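Local coordinates for malonyl-CoA-[acyl-carrier-protein] transacylase (Coxiella burnetii, PDB 3TQE), which probably catalyses the transfer of the malonyl group from malonyl-CoA to the holo acyl-carrier protein, supplying fatty acid synthesis, at residues E133-A138 with A195-V200; G137-L142 with R182-A187; Q30-E35 with I77-E82; L20-E25 with P68-A73. All coordinates share one frame; numbering follows the deposited sequence. Where two conformers were deposited one is given.

Contact 1. Residues E133-A138 with A195-V200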
loop_
_atom_site.group_PDB
_atom_site.type_symbol
_atom_site.label_atom_id
_atom_site.label_comp_id
_atom_site.label_asym_id
_atom_site.label_seq_id
_atom_site.Cartn_x
_atom_site.Cartn_y
_atom_site.Cartn_z
ATOM N N GLU A 133 -10.035 10.881 -17.744
ATOM C CA GLU A 133 -8.907 11.698 -18.177
ATOM C C GLU A 133 -7.575 11.188 -17.673
ATOM O O GLU A 133 -6.519 11.595 -18.161
ATOM C CB GLU A 133 -9.100 13.158 -17.788
ATOM C CG GLU A 133 -10.286 13.761 -18.565
ATOM C CD GLU A 133 -10.461 15.251 -18.394
ATOM O OE1 GLU A 133 -9.591 15.904 -17.777
ATOM O OE2 GLU A 133 -11.487 15.772 -18.901
ATOM N N GLY A 134 -7.622 10.309 -16.685
ATOM C CA GLY A 134 -6.398 9.745 -16.132
ATOM C C GLY A 134 -6.359 8.246 -16.332
ATOM O O GLY A 134 -7.367 7.581 -16.605
ATOM N N ALA A 135 -5.177 7.697 -16.156
ATOM C CA ALA A 135 -4.990 6.268 -16.260
ATOM C C ALA A 135 -3.703 5.857 -15.569
ATOM O O ALA A 135 -2.842 6.673 -15.272
ATOM C CB ALA A 135 -4.951 5.824 -17.738
HETATM N N MSE A 136 -3.612 4.556 -15.335
HETATM C CA MSE A 136 -2.393 3.919 -14.902
HETATM C C MSE A 136 -2.172 2.719 -15.759
HETATM O O MSE A 136 -3.116 2.116 -16.270
HETATM C CB MSE A 136 -2.458 3.497 -13.428
HETATM C CG MSE A 136 -2.714 4.648 -12.499
HETATM SE SE MSE A 136 -2.532 4.237 -10.631
HETATM C CE MSE A 136 -0.631 4.352 -10.532
ATOM N N GLY A 137 -0.916 2.363 -15.909
ATOM C CA GLY A 137 -0.532 1.239 -16.721
ATOM C C GLY A 137 0.663 0.512 -16.165
ATOM O O GLY A 137 1.562 1.115 -15.634
ATOM N N ALA A 138 0.667 -0.795 -16.339
ATOM C CA ALA A 138 1.735 -1.647 -15.884
ATOM C C ALA A 138 2.638 -2.002 -17.022
ATOM O O ALA A 138 2.159 -2.381 -18.092
ATOM C CB ALA A 138 1.147 -2.904 -15.308
ATOM N N ALA A 195 2.588 -4.398 -21.398
ATOM C CA ALA A 195 2.381 -2.951 -21.224
ATOM C C ALA A 195 0.900 -2.735 -21.383
ATOM O O ALA A 195 0.374 -2.710 -22.517
ATOM C CB ALA A 195 3.178 -2.140 -22.220
ATOM N N LYS A 196 0.198 -2.642 -20.260
ATOM C CA LYS A 196 -1.257 -2.730 -20.240
ATOM C C LYS A 196 -1.844 -1.748 -19.254
ATOM O O LYS A 196 -1.277 -1.554 -18.200
ATOM C CB LYS A 196 -1.667 -4.149 -19.799
ATOM C CG LYS A 196 -3.107 -4.500 -20.107
ATOM C CD LYS A 196 -3.317 -6.005 -20.089
ATOM C CE LYS A 196 -4.506 -6.409 -20.956
ATOM N NZ LYS A 196 -4.817 -7.871 -20.847
ATOM N N ARG A 197 -2.995 -1.176 -19.564
ATOM C CA ARG A 197 -3.715 -0.397 -18.574
ATOM C C ARG A 197 -4.118 -1.271 -17.394
ATOM O O ARG A 197 -4.465 -2.439 -17.573
ATOM C CB ARG A 197 -4.995 0.176 -19.163
ATOM C CG ARG A 197 -4.771 1.241 -20.175
ATOM C CD ARG A 197 -4.762 2.592 -19.550
ATOM N NE ARG A 197 -6.119 3.089 -19.302
ATOM C CZ ARG A 197 -6.801 3.962 -20.060
ATOM N NH1 ARG A 197 -6.300 4.499 -21.154
ATOM N NH2 ARG A 197 -8.019 4.321 -19.695
ATOM N N ILE A 198 -4.048 -0.706 -16.204
ATOM C CA ILE A 198 -4.575 -1.312 -14.980
ATOM C C ILE A 198 -5.994 -0.760 -14.822
ATOM O O ILE A 198 -6.235 0.389 -15.196
ATOM C CB ILE A 198 -3.729 -0.877 -13.757
ATOM C CG1 ILE A 198 -2.266 -1.289 -13.923
ATOM C CG2 ILE A 198 -4.274 -1.456 -12.467
ATOM C CD1 ILE A 198 -1.369 -0.709 -12.864
ATOM N N PRO A 199 -6.937 -1.548 -14.263
ATOM C CA PRO A 199 -8.331 -1.092 -14.112
ATOM C C PRO A 199 -8.566 -0.112 -12.954
ATOM O O PRO A 199 -9.278 -0.411 -11.987
ATOM C CB PRO A 199 -9.094 -2.407 -13.882
ATOM C CG PRO A 199 -8.102 -3.294 -13.263
ATOM C CD PRO A 199 -6.820 -2.987 -13.969
ATOM N N VAL A 200 -7.952 1.052 -13.066
ATOM C CA VAL A 200 -8.196 2.167 -12.163
ATOM C C VAL A 200 -8.415 3.412 -13.017
ATOM O O VAL A 200 -7.949 3.500 -14.150
ATOM C CB VAL A 200 -7.025 2.385 -11.192
ATOM C CG1 VAL A 200 -6.854 1.173 -10.263
ATOM C CG2 VAL A 200 -5.732 2.676 -11.961
HETATM O O HOH W 1 -6.037 2.971 -15.929
#
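The guanidinium of Arg-197 lies over the methyl of Ala-135, with CB of Ala-135 3.4 Å from NE of Arg-197 and offset toward the rim of the flat group. Bends at chi2 (-92°) and chi3 (-80°) fold the arginine back over this methyl, although its CB leaves the backbone away from the other strand; its NH1 forms a salt bridge with Asp-181. Elsewhere, CG2 of Val-200 packs 3.6 Å from CG of Met-136, a selenomethionine. The backbones pair antiparallel: Ala-138 and Lys-196 form a hydrogen-bonded pair, Ala-138 N to Lys-196 O 2.8 Å and Lys-196 N to Ala-138 O 2.9 Å. Gly-137 and Arg-197 form the adjacent non-hydrogen-bonded pair, their CA atoms 4.0 Å apart. Ile-198 N then reaches Met-136 O at 3.0 Å, from 37° above the carbonyl plane. Past it, an inverse gamma turn at Pro-199 redirects the chain, and a water that accepts from Met-136 N (N to water O 3.0 Å) lies close to the carbonyls of Ile-198 and Val-200. In the ferredoxin-like subdomain expected of this family, 194-197 is an edge strand beside 134-140, which bonds on its other side to 170-174, while helix 177-189 covers the Ala-135 face.

Contact 2. Residues G137-L142 with R182-A187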
loop_
_atom_site.group_PDB
_atom_site.type_symbol
_atom_site.label_atom_id
_atom_site.label_comp_id
_atom_site.label_asym_id
_atom_site.label_seq_id
_atom_site.Cartn_x
_atom_site.Cartn_y
_atom_site.Cartn_z
ATOM N N GLY A 137 -0.916 2.363 -15.909
ATOM C CA GLY A 137 -0.532 1.239 -16.721
ATOM C C GLY A 137 0.663 0.512 -16.165
ATOM O O GLY A 137 1.562 1.115 -15.634
ATOM N N ALA A 138 0.667 -0.795 -16.339
ATOM C CA ALA A 138 1.735 -1.647 -15.884
ATOM C C ALA A 138 2.638 -2.002 -17.022
ATOM O O ALA A 138 2.159 -2.381 -18.092
ATOM C CB ALA A 138 1.147 -2.904 -15.308
ATOM N N ILE A 139 3.937 -1.896 -16.782
ATOM C CA ILE A 139 4.946 -2.251 -17.755
ATOM C C ILE A 139 5.830 -3.295 -17.115
ATOM O O ILE A 139 6.376 -3.069 -16.035
ATOM C CB ILE A 139 5.785 -1.065 -18.169
ATOM C CG1 ILE A 139 4.898 0.006 -18.807
ATOM C CG2 ILE A 139 6.866 -1.501 -19.136
ATOM C CD1 ILE A 139 5.620 1.277 -19.123
ATOM N N ILE A 140 5.959 -4.440 -17.774
ATOM C CA ILE A 140 6.798 -5.512 -17.266
ATOM C C ILE A 140 7.862 -5.785 -18.292
ATOM O O ILE A 140 7.550 -5.962 -19.468
ATOM C CB ILE A 140 5.979 -6.764 -16.988
ATOM C CG1 ILE A 140 4.913 -6.442 -15.937
ATOM C CG2 ILE A 140 6.892 -7.899 -16.560
ATOM C CD1 ILE A 140 4.137 -7.622 -15.434
ATOM N N GLY A 141 9.115 -5.786 -17.856
ATOM C CA GLY A 141 10.235 -6.184 -18.702
ATOM C C GLY A 141 11.192 -5.106 -19.155
ATOM O O GLY A 141 12.157 -5.405 -19.896
ATOM N N LEU A 142 10.963 -3.864 -18.738
ATOM C CA LEU A 142 11.879 -2.760 -18.991
ATOM C C LEU A 142 12.347 -2.201 -17.656
ATOM O O LEU A 142 11.628 -2.290 -16.657
ATOM C CB LEU A 142 11.193 -1.638 -19.772
ATOM C CG LEU A 142 10.701 -1.964 -21.174
ATOM C CD1 LEU A 142 10.022 -0.740 -21.741
ATOM C CD2 LEU A 142 11.838 -2.411 -22.080
ATOM N N ARG A 182 -0.023 6.131 -24.958
ATOM C CA ARG A 182 1.115 6.344 -25.843
ATOM C C ARG A 182 2.376 5.732 -25.274
ATOM O O ARG A 182 3.131 5.105 -25.980
ATOM C CB ARG A 182 1.347 7.819 -26.122
ATOM C CG ARG A 182 0.302 8.473 -26.981
ATOM C CD ARG A 182 0.720 9.855 -27.424
ATOM N NE ARG A 182 1.005 10.798 -26.355
ATOM C CZ ARG A 182 0.119 11.569 -25.736
ATOM N NH1 ARG A 182 -1.180 11.532 -26.005
ATOM N NH2 ARG A 182 0.546 12.389 -24.797
ATOM N N ALA A 183 2.578 5.910 -23.981
ATOM C CA ALA A 183 3.742 5.383 -23.310
ATOM C C ALA A 183 3.726 3.864 -23.294
ATOM O O ALA A 183 4.769 3.222 -23.490
ATOM C CB ALA A 183 3.805 5.910 -21.894
ATOM N N LEU A 184 2.576 3.277 -23.023
ATOM C CA LEU A 184 2.490 1.833 -23.004
ATOM C C LEU A 184 2.788 1.281 -24.377
ATOM O O LEU A 184 3.472 0.270 -24.523
ATOM C CB LEU A 184 1.114 1.375 -22.548
ATOM C CG LEU A 184 0.741 1.669 -21.111
ATOM C CD1 LEU A 184 -0.717 1.306 -20.860
ATOM C CD2 LEU A 184 1.699 1.008 -20.116
ATOM N N ASN A 185 2.281 1.951 -25.401
ATOM C CA ASN A 185 2.552 1.459 -26.737
ATOM C C ASN A 185 4.037 1.552 -27.078
ATOM O O ASN A 185 4.600 0.634 -27.667
ATOM C CB ASN A 185 1.687 2.218 -27.743
ATOM C CG ASN A 185 1.535 1.466 -29.019
ATOM O OD1 ASN A 185 1.058 0.332 -29.040
ATOM N ND2 ASN A 185 1.939 2.060 -30.067
HETATM N N MSE A 186 4.688 2.644 -26.673
HETATM C CA MSE A 186 6.127 2.762 -26.860
HETATM C C MSE A 186 6.871 1.706 -26.079
HETATM O O MSE A 186 7.872 1.181 -26.539
HETATM C CB MSE A 186 6.625 4.109 -26.415
HETATM C CG MSE A 186 6.272 5.194 -27.271
HETATM SE SE MSE A 186 7.190 6.795 -26.719
HETATM C CE MSE A 186 6.172 7.947 -27.798
ATOM N N ALA A 187 6.403 1.390 -24.881
ATOM C CA ALA A 187 7.086 0.375 -24.096
ATOM C C ALA A 187 7.059 -0.958 -24.814
ATOM O O ALA A 187 8.047 -1.669 -24.838
ATOM C CB ALA A 187 6.459 0.261 -22.723
#
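Ile-139 meets helix 177-189 mainly through its longer branch: CG1 is 3.6 Å from CD2 of Leu-184, and CD1 lies 3.8 Å from CB of Ala-187. The same Ala-187 methyl takes Leu-142 from another direction, 3.8 Å from its CD1, and so is shared between two strand-side residues. At the other end of the contact, CD1 of Leu-184 comes to 4.1 Å from CA of Gly-137, where the absence of a side chain admits the leucine close to the backbone. All these partners are apolar, and the touching residues are almost all buried. In Ile-139, chi1 of -61° puts CG1 on the helix side and the extended chi2 carries CD1 on to Ala-187. Gly-141, with its positive phi of 110°, breaks the alternation of the strand, and Leu-142 beyond it again points toward the helix. The next shell closes around this core: Ile-147 and Ile-173 touch Ile-139, Ile-150 touches Leu-142, and Ala-192 touches both. The axes of 137-140 and 182-187 approach to 9.3 Å and run only 13° from parallel. Helix 177-189 thus lies along strand 134-140 on one face of the mixed sheet, with helix 144-155 beside it and strand 194-197 next in sequence.

Contact 3. Residues Q30-E35 with I77-E82. With EDO (1,2-ethanediol), chain D.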
loop_
_atom_site.group_PDB
_atom_site.type_symbol
_atom_site.label_atom_id
_atom_site.label_comp_id
_atom_site.label_asym_id
_atom_site.label_seq_id
_atom_site.Cartn_x
_atom_site.Cartn_y
_atom_site.Cartn_z
ATOM N N GLN A 30 -11.308 -14.986 14.914
ATOM C CA GLN A 30 -10.760 -13.999 15.831
ATOM C C GLN A 30 -11.697 -12.815 16.007
ATOM O O GLN A 30 -11.833 -11.995 15.106
ATOM C CB GLN A 30 -9.440 -13.506 15.264
ATOM C CG GLN A 30 -8.387 -14.548 15.127
ATOM C CD GLN A 30 -8.022 -15.205 16.446
ATOM O OE1 GLN A 30 -8.151 -14.606 17.519
ATOM N NE2 GLN A 30 -7.519 -16.449 16.371
ATOM N N PRO A 31 -12.311 -12.691 17.189
ATOM C CA PRO A 31 -13.196 -11.604 17.522
ATOM C C PRO A 31 -12.593 -10.226 17.296
ATOM O O PRO A 31 -13.314 -9.298 16.994
ATOM C CB PRO A 31 -13.478 -11.832 18.999
ATOM C CG PRO A 31 -13.394 -13.305 19.141
ATOM C CD PRO A 31 -12.336 -13.737 18.228
ATOM N N ILE A 32 -11.277 -10.108 17.370
ATOM C CA ILE A 32 -10.674 -8.794 17.183
ATOM C C ILE A 32 -10.917 -8.257 15.757
ATOM O O ILE A 32 -10.912 -7.051 15.550
ATOM C CB ILE A 32 -9.168 -8.767 17.575
ATOM C CG1 ILE A 32 -8.678 -7.329 17.801
ATOM C CG2 ILE A 32 -8.306 -9.442 16.514
ATOM C CD1 ILE A 32 -9.469 -6.508 18.811
ATOM N N VAL A 33 -11.122 -9.122 14.784
ATOM C CA VAL A 33 -11.388 -8.673 13.418
ATOM C C VAL A 33 -12.679 -7.907 13.373
ATOM O O VAL A 33 -12.714 -6.785 12.906
ATOM C CB VAL A 33 -11.407 -9.822 12.419
ATOM C CG1 VAL A 33 -11.820 -9.348 11.055
ATOM C CG2 VAL A 33 -10.035 -10.486 12.381
ATOM N N LEU A 34 -13.736 -8.481 13.887
ATOM C CA LEU A 34 -15.012 -7.781 13.837
ATOM C C LEU A 34 -14.963 -6.543 14.701
ATOM O O LEU A 34 -15.551 -5.520 14.338
ATOM C CB LEU A 34 -16.159 -8.704 14.209
ATOM C CG LEU A 34 -16.515 -9.737 13.134
ATOM C CD1 LEU A 34 -17.537 -10.705 13.694
ATOM C CD2 LEU A 34 -17.023 -9.123 11.862
ATOM N N GLU A 35 -14.287 -6.608 15.835
ATOM C CA GLU A 35 -14.156 -5.426 16.687
ATOM C C GLU A 35 -13.449 -4.294 15.947
ATOM O O GLU A 35 -13.822 -3.132 16.054
ATOM C CB GLU A 35 -13.434 -5.758 17.975
ATOM C CG GLU A 35 -13.326 -4.594 18.953
ATOM C CD GLU A 35 -14.593 -4.355 19.766
ATOM O OE1 GLU A 35 -15.715 -4.512 19.223
ATOM O OE2 GLU A 35 -14.467 -3.981 20.961
ATOM N N ILE A 77 -5.464 -7.559 10.792
ATOM C CA ILE A 77 -4.488 -8.658 10.745
ATOM C C ILE A 77 -3.344 -8.390 11.691
ATOM O O ILE A 77 -2.892 -9.285 12.402
ATOM C CB ILE A 77 -4.018 -8.918 9.323
ATOM C CG1 ILE A 77 -5.180 -9.553 8.550
ATOM C CG2 ILE A 77 -2.758 -9.788 9.301
ATOM C CD1 ILE A 77 -4.982 -9.605 7.073
ATOM N N PHE A 78 -2.875 -7.152 11.744
ATOM C CA PHE A 78 -1.863 -6.837 12.727
ATOM C C PHE A 78 -2.304 -7.124 14.129
ATOM O O PHE A 78 -1.547 -7.646 14.944
ATOM C CB PHE A 78 -1.484 -5.380 12.600
ATOM C CG PHE A 78 -0.438 -4.955 13.557
ATOM C CD1 PHE A 78 0.877 -5.221 13.295
ATOM C CD2 PHE A 78 -0.770 -4.325 14.736
ATOM C CE1 PHE A 78 1.850 -4.846 14.189
ATOM C CE2 PHE A 78 0.218 -3.944 15.624
ATOM C CZ PHE A 78 1.491 -4.221 15.343
ATOM N N ARG A 79 -3.545 -6.798 14.430
ATOM C CA ARG A 79 -4.052 -7.028 15.762
ATOM C C ARG A 79 -4.180 -8.511 16.068
ATOM O O ARG A 79 -4.008 -8.916 17.209
ATOM C CB ARG A 79 -5.384 -6.354 15.906
ATOM C CG ARG A 79 -5.259 -4.850 15.980
ATOM C CD ARG A 79 -6.564 -4.161 16.054
ATOM N NE ARG A 79 -6.367 -2.751 16.283
ATOM C CZ ARG A 79 -7.363 -1.889 16.440
ATOM N NH1 ARG A 79 -8.629 -2.303 16.372
ATOM N NH2 ARG A 79 -7.094 -0.617 16.705
ATOM N N CYS A 80 -4.495 -9.298 15.066
ATOM C CA CYS A 80 -4.529 -10.755 15.240
ATOM C C CYS A 80 -3.119 -11.307 15.480
ATOM O O CYS A 80 -2.926 -12.155 16.317
ATOM C CB CYS A 80 -5.121 -11.430 14.026
ATOM S SG CYS A 80 -6.884 -11.185 13.865
ATOM N N TRP A 81 -2.139 -10.829 14.740
ATOM C CA TRP A 81 -0.746 -11.177 14.980
ATOM C C TRP A 81 -0.387 -10.921 16.420
ATOM O O TRP A 81 0.174 -11.797 17.080
ATOM C CB TRP A 81 0.149 -10.348 14.070
ATOM C CG TRP A 81 1.599 -10.450 14.332
ATOM C CD1 TRP A 81 2.322 -9.644 15.098
ATOM C CD2 TRP A 81 2.492 -11.417 13.804
ATOM N NE1 TRP A 81 3.629 -10.020 15.088
ATOM C CE2 TRP A 81 3.766 -11.107 14.290
ATOM C CE3 TRP A 81 2.360 -12.451 12.901
ATOM C CZ2 TRP A 81 4.875 -11.820 13.943
ATOM C CZ3 TRP A 81 3.472 -13.156 12.559
ATOM C CH2 TRP A 81 4.710 -12.825 13.060
ATOM N N GLU A 82 -0.689 -9.734 16.929
ATOM C CA GLU A 82 -0.339 -9.427 18.298
ATOM C C GLU A 82 -1.113 -10.291 19.290
ATOM O O GLU A 82 -0.533 -10.775 20.257
ATOM C CB GLU A 82 -0.514 -7.945 18.571
ATOM C CG GLU A 82 0.495 -7.130 17.778
ATOM C CD GLU A 82 0.873 -5.846 18.439
ATOM O OE1 GLU A 82 -0.054 -5.118 18.835
ATOM O OE2 GLU A 82 2.102 -5.572 18.557
HETATM C C1 EDO D . -2.984 -1.048 15.965
HETATM O O1 EDO D . -3.672 -2.060 16.672
HETATM C C2 EDO D . -3.141 0.266 16.713
HETATM O O2 EDO D . -4.529 0.542 16.989
#
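The guanidinium of Arg-79, whose CB lies 3.9 Å from CG1 of Ile-32, receives a bound 1,2-ethanediol along one edge. NE donates to O1 of the diol at 2.8 Å with an N-H...O angle of 167°, and NH2 donates to O2, also at 2.8 Å, so two bonds fix the small molecule, probably picked up from the crystallisation liquor. The remaining nitrogen, NH1, is bonded to Thr-36 and Gln-39 of helix 31-44, which restrains the rotation of the group. The neighbouring Phe-78 ring carries CG of Glu-82 above one face, near its rim, and approaches the diol obliquely. These side chains belong to an antiparallel helix pair: the axes of 31-35 and 77-82 pass 9.0 Å apart with their directions at 147°, in the helical layer of the larger subdomain of this acyltransferase fold. Cys-80 fills the middle of the interface. Its SG touches CG2 of Ile-32 at 3.5 Å, CG2 of Val-33 at 3.6 Å and CB of Gln-30 at 3.7 Å. With CG1 of Ile-32 anti to the backbone N (chi1 -162°), that branch goes to Arg-79 and CG2 is left for the sulfur. The amide of Gln-30 turns elsewhere, its NE2 donating to Thr-304 OG1.

Contact 4. Residues L20-E25 with P68-A73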
loop_
_atom_site.group_PDB
_atom_site.type_symbol
_atom_site.label_atom_id
_atom_site.label_comp_id
_atom_site.label_asym_id
_atom_site.label_seq_id
_atom_site.Cartn_x
_atom_site.Cartn_y
_atom_site.Cartn_z
ATOM N N LEU A 20 -13.921 -8.944 -2.317
ATOM C CA LEU A 20 -15.080 -9.290 -1.537
ATOM C C LEU A 20 -14.802 -10.536 -0.743
ATOM O O LEU A 20 -14.142 -11.478 -1.237
ATOM C CB LEU A 20 -16.297 -9.542 -2.424
ATOM C CG LEU A 20 -16.887 -8.345 -3.127
ATOM C CD1 LEU A 20 -18.076 -8.821 -3.934
ATOM C CD2 LEU A 20 -17.293 -7.284 -2.124
ATOM N N GLY A 21 -15.262 -10.525 0.493
ATOM C CA GLY A 21 -15.111 -11.640 1.381
ATOM C C GLY A 21 -13.767 -11.714 2.045
ATOM O O GLY A 21 -13.497 -12.642 2.766
HETATM N N MSE A 22 -12.916 -10.728 1.832
HETATM C CA MSE A 22 -11.641 -10.791 2.470
HETATM C C MSE A 22 -11.792 -10.881 3.995
HETATM O O MSE A 22 -12.696 -10.336 4.638
HETATM C CB MSE A 22 -10.738 -9.657 2.021
HETATM C CG MSE A 22 -11.242 -8.360 2.372
HETATM SE SE MSE A 22 -9.987 -6.971 1.814
HETATM C CE MSE A 22 -11.066 -5.789 2.936
ATOM N N LEU A 23 -10.848 -11.604 4.575
ATOM C CA LEU A 23 -10.794 -11.848 5.999
ATOM C C LEU A 23 -11.985 -12.609 6.575
ATOM O O LEU A 23 -12.137 -12.673 7.781
ATOM C CB LEU A 23 -10.556 -10.542 6.791
ATOM C CG LEU A 23 -9.144 -9.981 6.780
ATOM C CD1 LEU A 23 -8.661 -9.589 5.447
ATOM C CD2 LEU A 23 -9.053 -8.824 7.737
ATOM N N ALA A 24 -12.818 -13.227 5.732
ATOM C CA ALA A 24 -13.976 -13.915 6.276
ATOM C C ALA A 24 -13.587 -15.015 7.274
ATOM O O ALA A 24 -14.154 -15.141 8.359
ATOM C CB ALA A 24 -14.832 -14.491 5.159
ATOM N N GLU A 25 -12.572 -15.786 6.923
ATOM C CA GLU A 25 -12.130 -16.857 7.809
ATOM C C GLU A 25 -11.559 -16.310 9.098
ATOM O O GLU A 25 -11.945 -16.723 10.185
ATOM C CB GLU A 25 -11.124 -17.733 7.110
ATOM C CG GLU A 25 -10.654 -18.862 7.969
ATOM C CD GLU A 25 -9.809 -19.870 7.223
ATOM O OE1 GLU A 25 -9.573 -19.713 5.998
ATOM O OE2 GLU A 25 -9.414 -20.867 7.875
ATOM N N PRO A 68 -10.441 2.814 3.187
ATOM C CA PRO A 68 -10.716 2.429 4.566
ATOM C C PRO A 68 -10.869 0.913 4.741
ATOM O O PRO A 68 -10.516 0.392 5.785
ATOM C CB PRO A 68 -12.007 3.174 4.915
ATOM C CG PRO A 68 -12.563 3.606 3.631
ATOM C CD PRO A 68 -11.439 3.751 2.665
ATOM N N ALA A 69 -11.358 0.210 3.729
ATOM C CA ALA A 69 -11.517 -1.235 3.809
ATOM C C ALA A 69 -10.157 -1.884 4.009
ATOM O O ALA A 69 -9.987 -2.746 4.855
ATOM C CB ALA A 69 -12.167 -1.769 2.563
ATOM N N LEU A 70 -9.191 -1.475 3.195
ATOM C CA LEU A 70 -7.877 -2.098 3.265
ATOM C C LEU A 70 -7.117 -1.668 4.498
ATOM O O LEU A 70 -6.408 -2.465 5.124
ATOM C CB LEU A 70 -7.089 -1.790 2.028
ATOM C CG LEU A 70 -7.476 -2.667 0.860
ATOM C CD1 LEU A 70 -6.744 -2.139 -0.370
ATOM C CD2 LEU A 70 -7.156 -4.151 1.119
ATOM N N LEU A 71 -7.243 -0.404 4.888
ATOM C CA LEU A 71 -6.595 0.008 6.124
ATOM C C LEU A 71 -7.106 -0.846 7.275
ATOM O O LEU A 71 -6.343 -1.340 8.115
ATOM C CB LEU A 71 -6.847 1.484 6.407
ATOM C CG LEU A 71 -6.396 1.965 7.767
ATOM C CD1 LEU A 71 -4.893 1.906 7.827
ATOM C CD2 LEU A 71 -6.944 3.353 8.067
ATOM N N THR A 72 -8.409 -1.044 7.312
ATOM C CA THR A 72 -9.048 -1.795 8.392
ATOM C C THR A 72 -8.618 -3.257 8.348
ATOM O O THR A 72 -8.305 -3.834 9.372
ATOM C CB THR A 72 -10.565 -1.621 8.319
ATOM O OG1 THR A 72 -10.875 -0.238 8.427
ATOM C CG2 THR A 72 -11.258 -2.368 9.453
ATOM N N ALA A 73 -8.586 -3.833 7.163
ATOM C CA ALA A 73 -8.163 -5.227 7.008
ATOM C C ALA A 73 -6.719 -5.402 7.467
ATOM O O ALA A 73 -6.396 -6.334 8.194
ATOM C CB ALA A 73 -8.311 -5.673 5.578
#
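Apolar contacts dominate where Met-22, a selenomethionine, extends to helix 63-83. Its terminal CE lies 3.8 Å from CB of Ala-73 and 4.2 Å from CB of Ala-69, one turn apart on the helix, while SE rests 4.1 Å from CD2 of Leu-70, the two side chains crossing at about a right angle. Leu-23 reaches the same Ala-73 methyl: its CD1 is 3.9 Å from CB of Ala-73. Met-22 gets there with CG set between the backbone N and the carbonyl carbon (chi1 63°) and the rest of its chain extended, which carries SE and CE out to the helix.

A second class is carbon against helix carbonyl oxygen: CE of Met-22 to O of Ala-69 at 3.8 Å, and CD2 of Leu-23 to O of Ala-73 at 3.7 Å. Both are van der Waals approaches to the backbone.

The backbone sets this geometry. Gly-21 to Ala-24 form a type II beta turn, closed by Ala-24 N to Gly-21 O at 3.1 Å; Leu-23 adopts a positive phi of 62° within it and is also the N-cap residue of helix 24-29. The turn thus presents two successive side chains to helix 63-83 in the larger subdomain, just before helix 24-29.

Polar bonds lie within each side or beyond it. Thr-72 OG1 donates to O of Pro-68 at 2.7 Å, while Thr-72 N reaches that oxygen from the opposite face of the carbonyl. Met-22 O accepts from Gln-53 NE2, and Gly-21 is hydrogen-bonded through its backbone to Val-52.

Contacts 1 and 2 share Gly-137 and Ala-138 of strand 134-140, and touch where CB of Ala-195 meets O of Leu-184 at 3.3 Å. Contacts 3 and 4 both use helix 63-83 and meet at CD1 of Ile-77 and CD1 of Leu-23, 4.0 Å apart. Centres of contacts 1 and 3 are about 34 Å apart, on opposite sides of the chain's centre. The predicted active site lies closer to contacts 1 and 4: the side chain of Met-136 is about 5 Å from that of His-205, and that of Leu-70 about 9 Å from that of Ser-96. The glycine bound beside Ser-96 and His-205 is about 5 Å from the side chain of Met-136.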